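Local coordinates for protein ribokinase (Arabidopsis thaliana, PDB 6ILS) that phosphorylates D-ribose at O-5 with ATP and a divalent cation, giving D-ribose 5-phosphate for nucleotide and amino acid synthesis or the pentose phosphate pathway, at residues Ala46-Gly49 with Ala50-Tyr54; Glu123-Asp127 with Asp128-Ile132; Arg143-Asp147 with Ser148-Gln152; Ile175-Glu178 with Leu179-Ser182; Leu233-Gln236 with Gly237-Pro240. All coordinates share one frame; numbering follows the deposited sequence.

Contact 1 of 5, residues Ala46-Gly49 with Ala50-Tyr54; sequences AACG and AKLMY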
loop_
_atom_site.group_PDB
_atom_site.type_symbol
_atom_site.label_atom_id
_atom_site.label_comp_id
_atom_site.label_asym_id
_atom_site.label_seq_id
_atom_site.Cartn_x
_atom_site.Cartn_y
_atom_site.Cartn_z
ATOM N N ALA B 46 12.174 15.610 -8.106
ATOM C CA ALA B 46 12.381 16.662 -7.125
ATOM C C ALA B 46 13.382 16.218 -6.060
ATOM O O ALA B 46 14.264 16.987 -5.667
ATOM C CB ALA B 46 11.053 17.060 -6.465
ATOM N N ALA B 47 13.233 14.981 -5.581
ATOM C CA ALA B 47 14.198 14.463 -4.602
ATOM C C ALA B 47 15.626 14.495 -5.139
ATOM O O ALA B 47 16.569 14.874 -4.431
ATOM C CB ALA B 47 13.833 13.055 -4.180
ATOM N N CYS B 48 15.780 14.119 -6.402
ATOM C CA CYS B 48 17.100 14.152 -7.032
ATOM C C CYS B 48 17.700 15.546 -7.048
ATOM O O CYS B 48 18.836 15.759 -6.613
ATOM C CB CYS B 48 17.000 13.594 -8.448
ATOM S SG CYS B 48 18.535 13.710 -9.371
ATOM N N GLY B 49 16.929 16.499 -7.551
ATOM C CA GLY B 49 17.359 17.878 -7.595
ATOM C C GLY B 49 17.792 18.371 -6.228
ATOM O O GLY B 49 18.857 18.955 -6.094
ATOM N N ALA B 50 16.963 18.121 -5.222
ATOM C CA ALA B 50 17.241 18.549 -3.835
ATOM C C ALA B 50 18.538 17.926 -3.311
ATOM O O ALA B 50 19.346 18.639 -2.774
ATOM C CB ALA B 50 16.090 18.208 -2.949
ATOM N N LYS B 51 18.753 16.647 -3.577
ATOM C CA LYS B 51 19.977 15.932 -3.124
ATOM C C LYS B 51 21.221 16.446 -3.845
ATOM O O LYS B 51 22.274 16.374 -3.273
ATOM C CB LYS B 51 19.847 14.427 -3.317
ATOM C CG LYS B 51 18.835 13.765 -2.410
ATOM C CD LYS B 51 19.335 12.459 -1.879
ATOM C CE LYS B 51 18.264 11.564 -1.309
ATOM N NZ LYS B 51 18.824 10.239 -0.980
ATOM N N LEU B 52 21.072 17.023 -5.039
ATOM C CA LEU B 52 22.197 17.601 -5.815
ATOM C C LEU B 52 22.477 19.045 -5.391
ATOM O O LEU B 52 23.219 19.685 -6.081
ATOM C CB LEU B 52 21.914 17.515 -7.314
ATOM C CG LEU B 52 21.843 16.115 -7.910
ATOM C CD1 LEU B 52 21.422 16.189 -9.353
ATOM C CD2 LEU B 52 23.159 15.372 -7.792
ATOM N N MET B 53 21.818 19.458 -4.321
ATOM C CA MET B 53 22.003 20.787 -3.700
ATOM C C MET B 53 21.589 21.937 -4.625
ATOM O O MET B 53 22.235 22.952 -4.604
ATOM C CB MET B 53 23.429 20.977 -3.182
ATOM C CG MET B 53 23.899 19.804 -2.384
ATOM S SD MET B 53 22.925 19.664 -0.914
ATOM C CE MET B 53 23.141 21.272 -0.176
ATOM N N TYR B 54 20.539 21.746 -5.410
ATOM C CA TYR B 54 19.976 22.883 -6.168
ATOM C C TYR B 54 18.600 23.189 -5.576
ATOM O O TYR B 54 17.911 22.249 -5.316
ATOM C CB TYR B 54 19.872 22.623 -7.664
ATOM C CG TYR B 54 19.709 23.913 -8.416
ATOM C CD1 TYR B 54 20.804 24.694 -8.718
ATOM C CD2 TYR B 54 18.460 24.386 -8.750
ATOM C CE1 TYR B 54 20.663 25.899 -9.372
ATOM C CE2 TYR B 54 18.302 25.589 -9.398
ATOM C CZ TYR B 54 19.406 26.351 -9.704
ATOM O OH TYR B 54 19.253 27.530 -10.350
#

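Contact 2 of 5, residues Glu123-Asp127 with Asp128-Ile132; sequences EIMSD and DDLEI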
loop_
_atom_site.group_PDB
_atom_site.type_symbol
_atom_site.label_atom_id
_atom_site.label_comp_id
_atom_site.label_asym_id
_atom_site.label_seq_id
_atom_site.Cartn_x
_atom_site.Cartn_y
_atom_site.Cartn_z
ATOM N N GLU B 123 -9.425 22.612 -12.373
ATOM C CA GLU B 123 -9.677 22.661 -13.802
ATOM C C GLU B 123 -8.768 23.709 -14.447
ATOM O O GLU B 123 -8.199 23.485 -15.516
ATOM C CB GLU B 123 -11.152 22.974 -14.069
ATOM C CG GLU B 123 -11.443 23.432 -15.494
ATOM C CD GLU B 123 -12.933 23.528 -15.796
ATOM O OE1 GLU B 123 -13.741 22.994 -15.005
ATOM O OE2 GLU B 123 -13.294 24.148 -16.821
ATOM N N ILE B 124 -8.644 24.851 -13.779
ATOM C CA ILE B 124 -7.742 25.916 -14.187
ATOM C C ILE B 124 -6.784 26.221 -13.052
ATOM O O ILE B 124 -7.207 26.455 -11.924
ATOM C CB ILE B 124 -8.499 27.212 -14.559
ATOM C CG1 ILE B 124 -9.560 26.930 -15.623
ATOM C CG2 ILE B 124 -7.527 28.283 -15.028
ATOM C CD1 ILE B 124 -8.995 26.354 -16.902
ATOM N N MET B 125 -5.490 26.214 -13.347
ATOM C CA MET B 125 -4.495 26.537 -12.337
ATOM C C MET B 125 -4.606 27.994 -11.944
ATOM O O MET B 125 -4.621 28.866 -12.810
ATOM C CB MET B 125 -3.091 26.250 -12.859
ATOM C CG MET B 125 -2.885 24.808 -13.251
ATOM S SD MET B 125 -2.454 23.821 -11.815
ATOM C CE MET B 125 -0.766 24.375 -11.557
ATOM N N SER B 126 -4.678 28.265 -10.643
ATOM C CA SER B 126 -4.701 29.653 -10.176
ATOM C C SER B 126 -3.330 30.284 -10.372
ATOM O O SER B 126 -2.323 29.580 -10.423
ATOM C CB SER B 126 -5.112 29.737 -8.709
ATOM O OG SER B 126 -4.010 29.454 -7.870
ATOM N N ASP B 127 -3.294 31.611 -10.465
ATOM C CA ASP B 127 -2.067 32.309 -10.824
ATOM C C ASP B 127 -1.015 32.314 -9.716
ATOM O O ASP B 127 0.149 32.667 -9.959
ATOM C CB ASP B 127 -2.383 33.743 -11.240
ATOM C CG ASP B 127 -2.641 33.869 -12.727
ATOM O OD1 ASP B 127 -3.802 33.691 -13.149
ATOM O OD2 ASP B 127 -1.676 34.123 -13.474
ATOM N N ASP B 128 -1.404 31.907 -8.510
ATOM C CA ASP B 128 -0.416 31.748 -7.458
ATOM C C ASP B 128 -0.166 30.271 -7.211
ATOM O O ASP B 128 0.618 29.904 -6.337
ATOM C CB ASP B 128 -0.844 32.469 -6.177
ATOM C CG ASP B 128 -0.277 33.893 -6.093
ATOM O OD1 ASP B 128 0.946 34.042 -5.876
ATOM O OD2 ASP B 128 -1.052 34.862 -6.254
ATOM N N ASP B 129 -0.836 29.426 -7.991
ATOM C CA ASP B 129 -0.338 28.077 -8.222
ATOM C C ASP B 129 0.792 28.191 -9.227
ATOM O O ASP B 129 1.790 27.486 -9.132
ATOM C CB ASP B 129 -1.412 27.128 -8.764
ATOM C CG ASP B 129 -2.522 26.853 -7.767
ATOM O OD1 ASP B 129 -2.214 26.473 -6.615
ATOM O OD2 ASP B 129 -3.703 26.964 -8.162
ATOM N N LEU B 130 0.615 29.102 -10.185
ATOM C CA LEU B 130 1.565 29.308 -11.273
ATOM C C LEU B 130 2.675 30.295 -10.948
ATOM O O LEU B 130 3.588 30.474 -11.749
ATOM C CB LEU B 130 0.842 29.794 -12.526
ATOM C CG LEU B 130 -0.138 28.839 -13.197
ATOM C CD1 LEU B 130 -0.795 29.519 -14.388
ATOM C CD2 LEU B 130 0.559 27.550 -13.618
ATOM N N GLU B 131 2.604 30.947 -9.794
ATOM C CA GLU B 131 3.641 31.908 -9.435
ATOM C C GLU B 131 5.002 31.228 -9.298
ATOM O O GLU B 131 6.031 31.810 -9.644
ATOM C CB GLU B 131 3.297 32.633 -8.134
ATOM C CG GLU B 131 3.251 31.715 -6.917
ATOM C CD GLU B 131 3.498 32.451 -5.616
ATOM O OE1 GLU B 131 3.828 33.660 -5.668
ATOM O OE2 GLU B 131 3.366 31.817 -4.545
ATOM N N ILE B 132 5.010 29.993 -8.802
ATOM C CA ILE B 132 6.276 29.322 -8.557
ATOM C C ILE B 132 6.920 28.927 -9.879
ATOM O O ILE B 132 8.138 29.032 -10.010
ATOM C CB ILE B 132 6.123 28.079 -7.628
ATOM C CG1 ILE B 132 7.499 27.495 -7.281
ATOM C CG2 ILE B 132 5.201 27.034 -8.223
ATOM C CD1 ILE B 132 8.486 28.510 -6.742
#

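Contact 3 of 5, residues Arg143-Asp147 with Ser148-Gln152; sequences REIPD and SINIQ. With RIB (alpha-D-ribofuranose), chain F.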
loop_
_atom_site.group_PDB
_atom_site.type_symbol
_atom_site.label_atom_id
_atom_site.label_comp_id
_atom_site.label_asym_id
_atom_site.label_seq_id
_atom_site.Cartn_x
_atom_site.Cartn_y
_atom_site.Cartn_z
ATOM N N ARG B 143 4.559 12.487 -17.429
ATOM C CA ARG B 143 3.204 12.186 -17.879
ATOM C C ARG B 143 2.433 11.302 -16.917
ATOM O O ARG B 143 1.876 10.273 -17.298
ATOM C CB ARG B 143 3.267 11.580 -19.264
ATOM C CG ARG B 143 3.945 12.549 -20.209
ATOM C CD ARG B 143 3.395 12.487 -21.610
ATOM N NE ARG B 143 1.956 12.745 -21.690
ATOM C CZ ARG B 143 1.112 11.933 -22.319
ATOM N NH1 ARG B 143 1.578 10.823 -22.878
ATOM N NH2 ARG B 143 -0.184 12.212 -22.380
ATOM N N GLU B 144 2.382 11.752 -15.668
ATOM C CA GLU B 144 1.669 11.048 -14.594
ATOM C C GLU B 144 0.698 11.986 -13.877
ATOM O O GLU B 144 0.211 11.677 -12.785
ATOM C CB GLU B 144 2.683 10.440 -13.597
ATOM C CG GLU B 144 3.522 9.320 -14.188
ATOM C CD GLU B 144 4.314 8.520 -13.138
ATOM O OE1 GLU B 144 4.686 9.079 -12.076
ATOM O OE2 GLU B 144 4.541 7.315 -13.382
ATOM N N ILE B 145 0.445 13.143 -14.487
ATOM C CA ILE B 145 -0.635 14.054 -14.082
ATOM C C ILE B 145 -1.370 14.469 -15.381
ATOM O O ILE B 145 -0.888 14.178 -16.488
ATOM C CB ILE B 145 -0.123 15.303 -13.308
ATOM C CG1 ILE B 145 0.625 16.248 -14.248
ATOM C CG2 ILE B 145 0.757 14.904 -12.108
ATOM C CD1 ILE B 145 1.045 17.545 -13.644
ATOM N N PRO B 146 -2.545 15.114 -15.265
ATOM C CA PRO B 146 -3.320 15.336 -16.504
ATOM C C PRO B 146 -2.640 16.202 -17.571
ATOM O O PRO B 146 -1.986 17.174 -17.243
ATOM C CB PRO B 146 -4.587 16.042 -15.997
ATOM C CG PRO B 146 -4.758 15.526 -14.607
ATOM C CD PRO B 146 -3.351 15.393 -14.061
ATOM N N ASP B 147 -2.835 15.842 -18.839
ATOM C CA ASP B 147 -2.364 16.645 -19.969
ATOM C C ASP B 147 -2.710 18.121 -19.796
ATOM O O ASP B 147 -1.913 19.002 -20.106
ATOM C CB ASP B 147 -2.968 16.128 -21.284
ATOM C CG ASP B 147 -2.354 14.810 -21.745
ATOM O OD1 ASP B 147 -1.185 14.536 -21.406
ATOM O OD2 ASP B 147 -3.039 14.046 -22.462
ATOM N N SER B 148 -3.904 18.387 -19.282
ATOM C CA SER B 148 -4.391 19.758 -19.172
ATOM C C SER B 148 -3.530 20.591 -18.254
ATOM O O SER B 148 -3.232 21.744 -18.548
ATOM C CB SER B 148 -5.834 19.787 -18.667
ATOM O OG SER B 148 -6.152 21.094 -18.226
ATOM N N ILE B 149 -3.129 19.994 -17.136
ATOM C CA ILE B 149 -2.268 20.661 -16.180
ATOM C C ILE B 149 -0.876 20.885 -16.764
ATOM O O ILE B 149 -0.310 21.964 -16.612
ATOM C CB ILE B 149 -2.183 19.836 -14.870
ATOM C CG1 ILE B 149 -3.579 19.713 -14.254
ATOM C CG2 ILE B 149 -1.201 20.478 -13.893
ATOM C CD1 ILE B 149 -4.213 21.056 -13.935
ATOM N N ASN B 150 -0.324 19.867 -17.431
ATOM C CA ASN B 150 0.988 20.042 -18.065
ATOM C C ASN B 150 0.976 21.167 -19.090
ATOM O O ASN B 150 1.930 21.932 -19.189
ATOM C CB ASN B 150 1.451 18.758 -18.746
ATOM C CG ASN B 150 2.108 17.791 -17.778
ATOM O OD1 ASN B 150 2.672 18.200 -16.761
ATOM N ND2 ASN B 150 2.029 16.514 -18.087
ATOM N N ILE B 151 -0.109 21.250 -19.854
ATOM C CA ILE B 151 -0.217 22.282 -20.892
ATOM C C ILE B 151 -0.218 23.667 -20.261
ATOM O O ILE B 151 0.536 24.539 -20.669
ATOM C CB ILE B 151 -1.468 22.060 -21.767
ATOM C CG1 ILE B 151 -1.236 20.863 -22.688
ATOM C CG2 ILE B 151 -1.770 23.315 -22.589
ATOM C CD1 ILE B 151 -2.474 20.338 -23.354
ATOM N N GLN B 152 -1.002 23.849 -19.204
ATOM C CA GLN B 152 -1.072 25.137 -18.539
ATOM C C GLN B 152 0.260 25.561 -17.929
ATOM O O GLN B 152 0.615 26.740 -17.950
ATOM C CB GLN B 152 -2.165 25.115 -17.455
ATOM C CG GLN B 152 -3.574 24.893 -18.006
ATOM C CD GLN B 152 -4.619 24.803 -16.907
ATOM O OE1 GLN B 152 -4.754 25.711 -16.078
ATOM N NE2 GLN B 152 -5.341 23.691 -16.875
HETATM O O5 RIB F . 10.284 6.245 -12.538
HETATM C C5 RIB F . 9.936 5.623 -11.329
HETATM C C4 RIB F . 8.599 5.857 -11.028
HETATM O O4 RIB F . 7.669 5.472 -12.152
HETATM C C3 RIB F . 8.229 4.824 -9.878
HETATM O O3 RIB F . 8.597 5.453 -8.557
HETATM C C2 RIB F . 7.026 4.509 -10.056
HETATM O O2 RIB F . 6.121 5.033 -9.005
HETATM C C1 RIB F . 6.575 5.073 -11.560
HETATM O O1 RIB F . 5.686 6.121 -11.430
HETATM O O HOH W 1 0.028 14.178 -19.030
#

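Contact 4 of 5, residues Ile175-Glu178 with Leu179-Ser182; sequences IPNE and LLDS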
loop_
_atom_site.group_PDB
_atom_site.type_symbol
_atom_site.label_atom_id
_atom_site.label_comp_id
_atom_site.label_asym_id
_atom_site.label_seq_id
_atom_site.Cartn_x
_atom_site.Cartn_y
_atom_site.Cartn_z
ATOM N N ILE B 175 1.089 12.181 -27.021
ATOM C CA ILE B 175 1.298 13.492 -26.428
ATOM C C ILE B 175 0.589 14.558 -27.258
ATOM O O ILE B 175 0.793 14.641 -28.466
ATOM C CB ILE B 175 2.793 13.852 -26.334
ATOM C CG1 ILE B 175 3.588 12.718 -25.673
ATOM C CG2 ILE B 175 2.969 15.179 -25.604
ATOM C CD1 ILE B 175 5.096 12.935 -25.714
ATOM N N PRO B 176 -0.242 15.380 -26.612
ATOM C CA PRO B 176 -0.928 16.466 -27.318
ATOM C C PRO B 176 0.063 17.439 -27.934
ATOM O O PRO B 176 1.024 17.825 -27.273
ATOM C CB PRO B 176 -1.729 17.155 -26.213
ATOM C CG PRO B 176 -1.855 16.134 -25.130
ATOM C CD PRO B 176 -0.602 15.332 -25.184
ATOM N N ASN B 177 -0.167 17.843 -29.178
ATOM C CA ASN B 177 0.774 18.726 -29.862
ATOM C C ASN B 177 0.850 20.075 -29.213
ATOM O O ASN B 177 1.857 20.771 -29.308
ATOM C CB ASN B 177 0.381 18.881 -31.333
ATOM C CG ASN B 177 0.647 17.635 -32.116
ATOM O OD1 ASN B 177 1.765 17.123 -32.106
ATOM N ND2 ASN B 177 -0.379 17.106 -32.765
ATOM N N GLU B 178 -0.240 20.446 -28.558
ATOM C CA GLU B 178 -0.292 21.672 -27.807
ATOM C C GLU B 178 0.775 21.616 -26.712
ATOM O O GLU B 178 1.386 22.624 -26.366
ATOM C CB GLU B 178 -1.688 21.855 -27.220
ATOM C CG GLU B 178 -1.908 23.179 -26.569
ATOM C CD GLU B 178 -3.311 23.298 -26.040
ATOM O OE1 GLU B 178 -4.029 22.270 -26.042
ATOM O OE2 GLU B 178 -3.694 24.411 -25.620
ATOM N N LEU B 179 1.015 20.418 -26.195
ATOM C CA LEU B 179 2.016 20.265 -25.141
ATOM C C LEU B 179 3.418 20.285 -25.749
ATOM O O LEU B 179 4.283 21.036 -25.296
ATOM C CB LEU B 179 1.771 18.980 -24.348
ATOM C CG LEU B 179 2.750 18.727 -23.184
ATOM C CD1 LEU B 179 2.854 19.939 -22.268
ATOM C CD2 LEU B 179 2.346 17.479 -22.415
ATOM N N LEU B 180 3.638 19.455 -26.766
ATOM C CA LEU B 180 4.913 19.438 -27.495
ATOM C C LEU B 180 5.342 20.833 -27.964
ATOM O O LEU B 180 6.522 21.185 -27.899
ATOM C CB LEU B 180 4.828 18.478 -28.691
ATOM C CG LEU B 180 4.601 17.004 -28.363
ATOM C CD1 LEU B 180 4.365 16.176 -29.617
ATOM C CD2 LEU B 180 5.775 16.426 -27.561
ATOM N N ASP B 181 4.388 21.645 -28.420
ATOM C CA ASP B 181 4.706 22.998 -28.882
ATOM C C ASP B 181 5.129 23.953 -27.778
ATOM O O ASP B 181 5.642 25.034 -28.062
ATOM C CB ASP B 181 3.499 23.626 -29.602
ATOM C CG ASP B 181 3.412 23.234 -31.063
ATOM O OD1 ASP B 181 4.470 23.029 -31.698
ATOM O OD2 ASP B 181 2.275 23.141 -31.578
ATOM N N SER B 182 4.901 23.574 -26.523
ATOM C CA SER B 182 5.109 24.504 -25.417
ATOM C C SER B 182 6.318 24.156 -24.542
ATOM O O SER B 182 6.658 24.900 -23.635
ATOM C CB SER B 182 3.863 24.557 -24.531
ATOM O OG SER B 182 2.702 24.830 -25.297
#

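Contact 5 of 5, residues Leu233-Gln236 with Gly237-Pro240; sequences LFIQ and GEKP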
loop_
_atom_site.group_PDB
_atom_site.type_symbol
_atom_site.label_atom_id
_atom_site.label_comp_id
_atom_site.label_asym_id
_atom_site.label_seq_id
_atom_site.Cartn_x
_atom_site.Cartn_y
_atom_site.Cartn_z
ATOM N N LEU B 233 21.859 13.746 -26.852
ATOM C CA LEU B 233 21.153 15.007 -26.900
ATOM C C LEU B 233 21.136 15.507 -28.336
ATOM O O LEU B 233 22.191 15.812 -28.911
ATOM C CB LEU B 233 21.795 16.052 -25.997
ATOM C CG LEU B 233 21.129 17.436 -25.992
ATOM C CD1 LEU B 233 19.712 17.376 -25.413
ATOM C CD2 LEU B 233 21.973 18.435 -25.228
ATOM N N PHE B 234 19.940 15.559 -28.911
ATOM C CA PHE B 234 19.753 16.110 -30.255
ATOM C C PHE B 234 19.224 17.522 -30.160
ATOM O O PHE B 234 18.221 17.771 -29.493
ATOM C CB PHE B 234 18.770 15.271 -31.076
ATOM C CG PHE B 234 19.191 13.848 -31.293
ATOM C CD1 PHE B 234 19.021 12.890 -30.298
ATOM C CD2 PHE B 234 19.727 13.450 -32.504
ATOM C CE1 PHE B 234 19.391 11.579 -30.508
ATOM C CE2 PHE B 234 20.107 12.137 -32.713
ATOM C CZ PHE B 234 19.936 11.203 -31.719
ATOM N N ILE B 235 19.891 18.446 -30.834
ATOM C CA ILE B 235 19.422 19.825 -30.931
ATOM C C ILE B 235 19.252 20.154 -32.412
ATOM O O ILE B 235 20.158 19.911 -33.205
ATOM C CB ILE B 235 20.401 20.792 -30.280
ATOM C CG1 ILE B 235 20.604 20.422 -28.803
ATOM C CG2 ILE B 235 19.917 22.226 -30.428
ATOM C CD1 ILE B 235 21.624 21.273 -28.105
ATOM N N GLN B 236 18.093 20.672 -32.790
ATOM C CA GLN B 236 17.832 20.929 -34.204
ATOM C C GLN B 236 18.867 21.870 -34.813
ATOM O O GLN B 236 19.158 22.935 -34.266
ATOM C CB GLN B 236 16.432 21.500 -34.398
ATOM C CG GLN B 236 16.012 21.526 -35.849
ATOM C CD GLN B 236 14.542 21.748 -35.996
ATOM O OE1 GLN B 236 13.920 22.389 -35.154
ATOM N NE2 GLN B 236 13.963 21.208 -37.064
ATOM N N GLY B 237 19.446 21.454 -35.936
ATOM C CA GLY B 237 20.447 22.251 -36.628
ATOM C C GLY B 237 21.866 22.006 -36.149
ATOM O O GLY B 237 22.820 22.624 -36.631
ATOM N N GLU B 238 22.016 21.101 -35.189
ATOM C CA GLU B 238 23.326 20.830 -34.616
ATOM C C GLU B 238 23.642 19.342 -34.674
ATOM O O GLU B 238 22.757 18.507 -34.900
ATOM C CB GLU B 238 23.410 21.332 -33.164
ATOM C CG GLU B 238 22.823 22.730 -32.920
ATOM C CD GLU B 238 23.559 23.844 -33.658
ATOM O OE1 GLU B 238 24.706 23.621 -34.110
ATOM O OE2 GLU B 238 22.994 24.960 -33.772
ATOM N N LYS B 239 24.919 19.020 -34.493
ATOM C CA LYS B 239 25.361 17.640 -34.431
ATOM C C LYS B 239 24.925 17.060 -33.083
ATOM O O LYS B 239 25.066 17.728 -32.068
ATOM C CB LYS B 239 26.880 17.566 -34.595
ATOM C CG LYS B 239 27.436 16.165 -34.713
ATOM C CD LYS B 239 28.968 16.181 -34.696
ATOM C CE LYS B 239 29.530 14.768 -34.599
ATOM N NZ LYS B 239 31.021 14.754 -34.532
ATOM N N PRO B 240 24.388 15.835 -33.076
ATOM C CA PRO B 240 23.992 15.150 -31.838
ATOM C C PRO B 240 25.194 14.892 -30.936
ATOM O O PRO B 240 26.304 14.697 -31.429
ATOM C CB PRO B 240 23.400 13.823 -32.334
ATOM C CG PRO B 240 23.018 14.082 -33.763
ATOM C CD PRO B 240 24.052 15.041 -34.266
HETATM O O HOH W 2 23.293 18.035 -29.985
HETATM O O HOH W 3 21.523 17.053 -32.826
#

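Contact 1 of 5, residues Ala46-Gly49 with Ala50-Tyr54
Cys48 and Leu52 meet side by side one turn apart at the C-terminal end of helix 41-51, which closes in a Schellman motif. Cys48 holds its sulfur anti to the backbone N (chi1 175°), which carries SG along the helix to Leu52: SG lies 3.8 Å from Leu52 CD1. Leu52 turns the other way, with CG anti to its carbonyl carbon, and its branch point lies against the carbonyl oxygen of Cys48, CG being 3.3 Å from Cys48 O. Lys51 repeats this pattern one residue earlier, its CG 3.2 Å from Ala47 O, before the chain bends away and NZ binds Met299 O and Ile296 O. The backbone gives the evidence for the motif. Regular helical bonds run up to Leu52 N, which reaches Cys48 O at 3.0 Å. Met53 then adopts a left-handed conformation (phi 64°), Met53 N bonds to Ala50 O at 3.0 Å, and the chain reverses out of the helix. Cys48 packs on Thr260 and Ala263, and Leu52 on Ala264, of helix 257-270. The outermost bond of the motif, from Tyr54 N back to Gly49 O, is weak at 3.3 Å, though nearly straight.

Contact 2 of 5, residues Glu123-Asp127 with Asp128-Ile132
Ser126 and Asp129 face each other in a capping box at the turns that lead into the short helix 131-134, and Met125 and Leu130 flank it as a hydrophobic staple. The box is the tight part. Ser126 N donates to Asp129 OD2 at 3.0 Å, using the lone pair directed away from the other carboxylate oxygen. Ser126 OG comes to the same oxygen from above the carboxylate plane at a short 2.5 Å, and the return bond from Asp129 N to Ser126 OG is weak at 3.2 Å. Ser126 O is also gripped twice: Leu130 N lies in its carbonyl plane, whereas Asp129 N sits well above that plane. Beside the box, Met125 and Leu130 cross at about a right angle, with Met125 CB 3.9 Å from Leu130 CG. Met125 bends at chi2 (-84°) and again at chi3, which folds CE back to within 4.0 Å of Asp129 CB. Asp129 OD1 makes a salt bridge to Arg88. At Asp129 an alanine is likely to leave both Ser126 donors, N and OG, and Arg88 without their acceptor, freeing the serine hydroxyl to turn. The outer side is looser and solvent-exposed. Asp127 and Asp128 lead away from the turn; Asp127 OD2 forms a salt bridge with Arg134, and Glu131 OE2 is hydrogen-bonded to Tyr86 OH. On this side two carboxylates approach each other, Asp128 OD1 standing 2.9 Å from Glu131 OE1.

Contact 3 of 5, residues Arg143-Asp147 with Ser148-Gln152
A single water ties Ile145 and Asp147 to Asn150 across the start of helix 147-158: it donates to Ile145 O and to Asp147 OD1, both at 2.7 Å, and accepts a weak bond from Asn150 ND2, whose firmer partner is Gln142 O. The same Asp147 OD1 receives Arg143 NH2 at 2.7 Å through its syn lone pair, in a salt bridge only 4° out of the guanidinium plane, so that oxygen takes two donors. Pro146 occupies the N-cap position; its carbonyl O accepts from Asn150 N at 3.2 Å in a nearly straight bond. Ile145 has CG1 lodged between its backbone N and carbonyl carbon (chi1 71°), which extends CD1 forward to lie 3.7 Å from Ile149 CG2, the two side chains crossing at about a right angle. Facing the other way, extended Glu144 reaches the substrate: ribofuranose O1 donates to Glu144 OE2 at 2.6 Å, and Ser10 and Lys41 N bind OE1. The segment thus carries the chain from strand 138-143, past the sugar pocket, into a helix that packs on Trp121 and on helix 177-180, within the crossover toward the parallel strand 164-170.

Contact 4 of 5, residues Ile175-Glu178 with Leu179-Ser182
Helix 177-180 is the short helical link of a beta-alpha-beta unit between parallel strands 164-170 and 185-187, and it starts with a hydrophobic staple in which Ile175 meets Leu180. The two side chains cross at about a right angle, Ile175 CG2 lying 3.6 Å from Leu180 CD2. Ile175 places CG2 anti to its backbone N, and that same methyl also lies 4.0 Å from Leu179 CD2, so it is held between neighbouring leucines. Pro176, at the N-cap, offers its carbonyl O to two donors: Leu180 N, in the carbonyl plane at 3.1 Å, and Leu179 N, well above that plane at 2.8 Å. On the exposed flank, Asn177 OD1 touches Leu180 CD1 at 3.7 Å, and Asn177 O accepts Asp181 N. At the far end Ser182 turns its hydroxyl back, OG donating to Glu178 O at 2.8 Å nearly along the C=O axis (174°). Glu178 itself extends outward to a salt bridge with Lys155 of helix 147-158. Leu180 faces Leu217 and Val219, while Leu179 and Ile175 rest on Leu166 and Val168 of strand 164-170, an arrangement characteristic of the right-handed crossovers in the alpha/beta domain of PfkB-family kinases.

Contact 5 of 5, residues Leu233-Gln236 with Gly237-Pro240
The backbone reverses in a type II beta turn from Ile235 to Glu238, closed by Glu238 N donating to Ile235 O at 3.0 Å. This turn begins the hairpin loop between antiparallel strands 231-235 and 241-243, at the edge of the large sheet. Gly237 sits at its third position with positive phi (88°), where a beta carbon would run into Gln236 O. Past the turn two waters lie between the backbones: one accepts a hydrogen bond from Ile235 N at 2.9 Å and lies near Glu238 O, while another stands between Leu233 O and Lys239 O. Two side-chain pairs bridge the reversal. Phe234 and Pro240 meet at a slant, with Pro240 CG 3.6 Å from Phe234 CD2. Phe234 has CG anti to its carbonyl carbon (chi1 -61°), which directs the ring toward Ile207 and Val211 of helix 204-216. With an alanine in place of Phe234, the Pro240 ring would probably lose its apolar partner and a gap would open against that helix. The second pair is more exposed: Glu238, bent at chi2, lays its CG 3.9 Å from Ile235 CG2. Where the loop leads into strand 241-243, Pro240 CA makes a CA-H...O contact with Leu233 O at 3.5 Å.

Contacts 2, 3 and 4 form a connected row. Gln152 of contact 3 binds the chain of contact 2 with both ends of its amide, OE1 to Met125 N at 2.9 Å and NE2 to Glu123 O at 3.2 Å. Contacts 3 and 4, with centres 10 Å apart, touch where Ile151 CG1 lies 3.9 Å from Leu179 CB. Contacts 1 and 5 touch none of these: contact 1 is at least about 11 Å from the others by nearest atoms, contact 5 about 10 Å from contact 4. Only contact 3 touches ribose. The Ala47 side chain of contact 1 lies about 10 Å from the sugar, whereas the Ile175 and Leu233 side chains are about 12 and 13 Å from ATP.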